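Local coordinates for OmpA family protein (Escherichia coli, PDB 5M38) that probably binds peptidoglycan through its OmpA-like domain, as part of the TagL component of the type VI secretion system of enteroaggregative E. coli, at residues V32-K37 with V109-V114. Sequence-based numbering, arbitrary orientation.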
ATOM      1  N   VAL A  32      -7.839   2.698 -12.000  1.00 84.66           N
ATOM      2  CA  VAL A  32      -8.291   2.226 -13.313  1.00 85.89           C
ATOM      3  C   VAL A  32      -8.293   0.668 -13.338  1.00 90.97           C
ATOM      4  O   VAL A  32      -9.275   0.045 -13.771  1.00 92.23           O
ATOM      5  CB  VAL A  32      -7.500   2.919 -14.476  1.00 90.99           C
ATOM      6  CG1 VAL A  32      -6.321   2.100 -15.009  1.00 90.69           C
ATOM      7  CG2 VAL A  32      -8.432   3.307 -15.613  1.00 92.15           C
ATOM      8  N   ASP A  33      -7.214   0.064 -12.790  1.00 87.19           N
ATOM      9  CA  ASP A  33      -7.027  -1.382 -12.685  1.00 86.85           C
ATOM     10  C   ASP A  33      -8.060  -1.978 -11.723  1.00 90.21           C
ATOM     11  O   ASP A  33      -8.604  -3.046 -12.010  1.00 89.37           O
ATOM     12  CB  ASP A  33      -5.582  -1.725 -12.233  1.00 88.40           C
ATOM     13  CG  ASP A  33      -4.453  -1.087 -13.041  1.00102.91           C
ATOM     14  OD1 ASP A  33      -4.666  -0.801 -14.247  1.00105.50           O
ATOM     15  OD2 ASP A  33      -3.343  -0.895 -12.471  1.00108.35           O
ATOM     16  N   ILE A  34      -8.346  -1.270 -10.600  1.00 86.89           N
ATOM     17  CA  ILE A  34      -9.337  -1.657  -9.583  1.00 86.61           C
ATOM     18  C   ILE A  34     -10.738  -1.643 -10.178  1.00 93.79           C
ATOM     19  O   ILE A  34     -11.485  -2.587  -9.950  1.00 94.79           O
ATOM     20  CB  ILE A  34      -9.231  -0.768  -8.305  1.00 88.52           C
ATOM     21  CG1 ILE A  34      -8.033  -1.176  -7.439  1.00 87.22           C
ATOM     22  CG2 ILE A  34     -10.522  -0.784  -7.477  1.00 89.32           C
ATOM     23  CD1 ILE A  34      -7.678  -0.193  -6.377  1.00 89.31           C
ATOM     24  N   LYS A  35     -11.082  -0.592 -10.949  1.00 91.71           N
ATOM     25  CA  LYS A  35     -12.402  -0.440 -11.574  1.00 93.06           C
ATOM     26  C   LYS A  35     -12.700  -1.536 -12.606  1.00101.64           C
ATOM     27  O   LYS A  35     -13.871  -1.854 -12.839  1.00102.94           O
ATOM     28  CB  LYS A  35     -12.596   0.974 -12.152  1.00 94.73           C
ATOM     29  CG  LYS A  35     -13.071   1.965 -11.095  1.00 95.20           C
ATOM     30  CD  LYS A  35     -13.290   3.383 -11.599  1.00105.04           C
ATOM     31  CE  LYS A  35     -13.854   4.311 -10.538  1.00114.66           C
ATOM     32  NZ  LYS A  35     -15.306   4.088 -10.303  1.00122.26           N
ATOM     33  N   ALA A  36     -11.646  -2.148 -13.175  1.00 99.93           N
ATOM     34  CA  ALA A  36     -11.765  -3.251 -14.129  1.00100.54           C
ATOM     35  C   ALA A  36     -12.131  -4.578 -13.405  1.00105.50           C
ATOM     36  O   ALA A  36     -12.972  -5.328 -13.900  1.00106.17           O
ATOM     37  CB  ALA A  36     -10.463  -3.406 -14.904  1.00101.02           C
ATOM     38  N   LYS A  37     -11.529  -4.825 -12.211  1.00101.69           N
ATOM     39  CA  LYS A  37     -11.683  -6.043 -11.389  1.00101.28           C
ATOM     40  C   LYS A  37     -12.314  -5.808  -9.982  1.00106.79           C
ATOM     41  O   LYS A  37     -12.002  -6.547  -9.030  1.00106.17           O
ATOM     42  CB  LYS A  37     -10.312  -6.754 -11.246  1.00102.35           C
ATOM     43  CG  LYS A  37      -9.669  -7.145 -12.570  1.00113.09           C
ATOM     44  CD  LYS A  37      -8.324  -7.816 -12.398  1.00116.65           C
ATOM     45  CE  LYS A  37      -7.743  -8.093 -13.754  1.00125.14           C
ATOM     46  NZ  LYS A  37      -6.608  -9.036 -13.689  1.00132.35           N
ATOM     47  N   VAL A 109       3.163  -0.264  -0.712  1.00 55.00           N
ATOM     48  CA  VAL A 109       1.758  -0.591  -0.440  1.00 55.02           C
ATOM     49  C   VAL A 109       1.284  -1.401  -1.675  1.00 57.23           C
ATOM     50  O   VAL A 109       1.389  -0.926  -2.806  1.00 56.28           O
ATOM     51  CB  VAL A 109       0.846   0.637  -0.144  1.00 58.61           C
ATOM     52  CG1 VAL A 109      -0.627   0.241  -0.128  1.00 58.81           C
ATOM     53  CG2 VAL A 109       1.232   1.329   1.151  1.00 57.58           C
ATOM     54  N   GLU A 110       0.823  -2.628  -1.459  1.00 54.84           N
ATOM     55  CA  GLU A 110       0.366  -3.495  -2.546  1.00 54.63           C
ATOM     56  C   GLU A 110      -1.145  -3.554  -2.629  1.00 59.51           C
ATOM     57  O   GLU A 110      -1.815  -3.543  -1.601  1.00 58.98           O
ATOM     58  CB  GLU A 110       0.920  -4.911  -2.382  1.00 55.46           C
ATOM     59  CG  GLU A 110       2.433  -5.021  -2.438  1.00 59.24           C
ATOM     60  CD  GLU A 110       2.974  -6.437  -2.399  1.00 85.69           C
ATOM     61  OE1 GLU A 110       2.207  -7.382  -2.094  1.00 89.58           O
ATOM     62  OE2 GLU A 110       4.191  -6.592  -2.646  1.00 87.17           O
ATOM     63  N   ILE A 111      -1.684  -3.628  -3.857  1.00 57.33           N
ATOM     64  CA  ILE A 111      -3.122  -3.768  -4.117  1.00 57.59           C
ATOM     65  C   ILE A 111      -3.316  -5.025  -4.926  1.00 61.73           C
ATOM     66  O   ILE A 111      -2.839  -5.101  -6.047  1.00 61.66           O
ATOM     67  CB  ILE A 111      -3.788  -2.539  -4.764  1.00 60.90           C
ATOM     68  CG1 ILE A 111      -3.526  -1.246  -3.943  1.00 60.87           C
ATOM     69  CG2 ILE A 111      -5.277  -2.810  -4.935  1.00 62.38           C
ATOM     70  CD1 ILE A 111      -3.833   0.067  -4.617  1.00 69.01           C
ATOM     71  N   SER A 112      -3.920  -6.039  -4.308  1.00 60.38           N
ATOM     72  CA  SER A 112      -4.162  -7.345  -4.907  1.00 61.36           C
ATOM     73  C   SER A 112      -5.587  -7.466  -5.438  1.00 66.63           C
ATOM     74  O   SER A 112      -6.537  -7.202  -4.714  1.00 64.37           O
ATOM     75  CB  SER A 112      -3.876  -8.451  -3.904  1.00 64.65           C
ATOM     76  OG  SER A 112      -4.141  -9.722  -4.472  1.00 75.41           O
ATOM     77  N   LEU A 113      -5.711  -7.870  -6.714  1.00 66.79           N
ATOM     78  CA  LEU A 113      -6.964  -8.084  -7.450  1.00 68.40           C
ATOM     79  C   LEU A 113      -6.966  -9.482  -8.095  1.00 76.81           C
ATOM     80  O   LEU A 113      -5.891 -10.054  -8.291  1.00 75.80           O
ATOM     81  CB  LEU A 113      -7.134  -7.005  -8.531  1.00 68.35           C
ATOM     82  CG  LEU A 113      -6.905  -5.552  -8.107  1.00 71.34           C
ATOM     83  CD1 LEU A 113      -6.424  -4.709  -9.270  1.00 70.01           C
ATOM     84  CD2 LEU A 113      -8.125  -4.974  -7.404  1.00 72.83           C
ATOM     85  N   VAL A 114      -8.153 -10.054  -8.385  1.00 78.76           N
ATOM     86  CA  VAL A 114      -8.193 -11.389  -9.011  1.00 81.94           C
ATOM     87  C   VAL A 114      -8.590 -11.314 -10.465  1.00 91.74           C
ATOM     88  O   VAL A 114      -9.606 -10.671 -10.770  1.00 90.83           O
ATOM     89  CB  VAL A 114      -8.981 -12.521  -8.299  1.00 86.68           C
ATOM     90  CG1 VAL A 114      -8.145 -13.204  -7.224  1.00 86.01           C
ATOM     91  CG2 VAL A 114     -10.316 -12.051  -7.761  1.00 86.84           C
TER
HETATM   92  O   HOH W   1     -10.094  -8.156  -7.076  1.00 63.32           O
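In this OmpA-like alpha/beta fold, the last turn of helix 24-36 packs on the end of strand 108-112, a central strand of the mixed sheet. Ile34 meets Ile111 and Leu113; Lys37 meets Leu113 and Val114. Leu113 is the most enclosed residue of the contact, touching Asp33, Ile34 and Lys37. Chi1 of -77° sets Ile34 CG1 anti to the carbonyl carbon, and the trans chi2 (167°) extends CD1 to Ile111. Ile34 CD1 lies 3.8 Å from Ile111 CG2, and Ile34 CG1 lies 3.8 Å from Leu113 CD2. Ile34 crosses each of these two side chains at about a right angle. Met72 of helix 54-74 and Ile42 of strand 42-47 both touch Ile34 and Ile111, so this apolar patch continues into the core between helices and sheet. The other methyl of Leu113, CD1, turns to the helix backbone and sits 3.9 Å from Asp33 O.

Lys37 is the first residue past the helix. Its chain, extended beyond CG, passes across Leu113, and Lys37 CD comes 4.1 Å from Leu113 CB. Lys37 CD also makes a van der Waals contact with Val114 O at 3.5 Å. The amine NZ goes on to hydrogen-bond Thr3 OG1, beside strand 4-8. No direct hydrogen bond joins the two segments. One water links their backbones: it donates to Lys37 O at 3.2 Å and accepts from Val114 N at 3.0 Å.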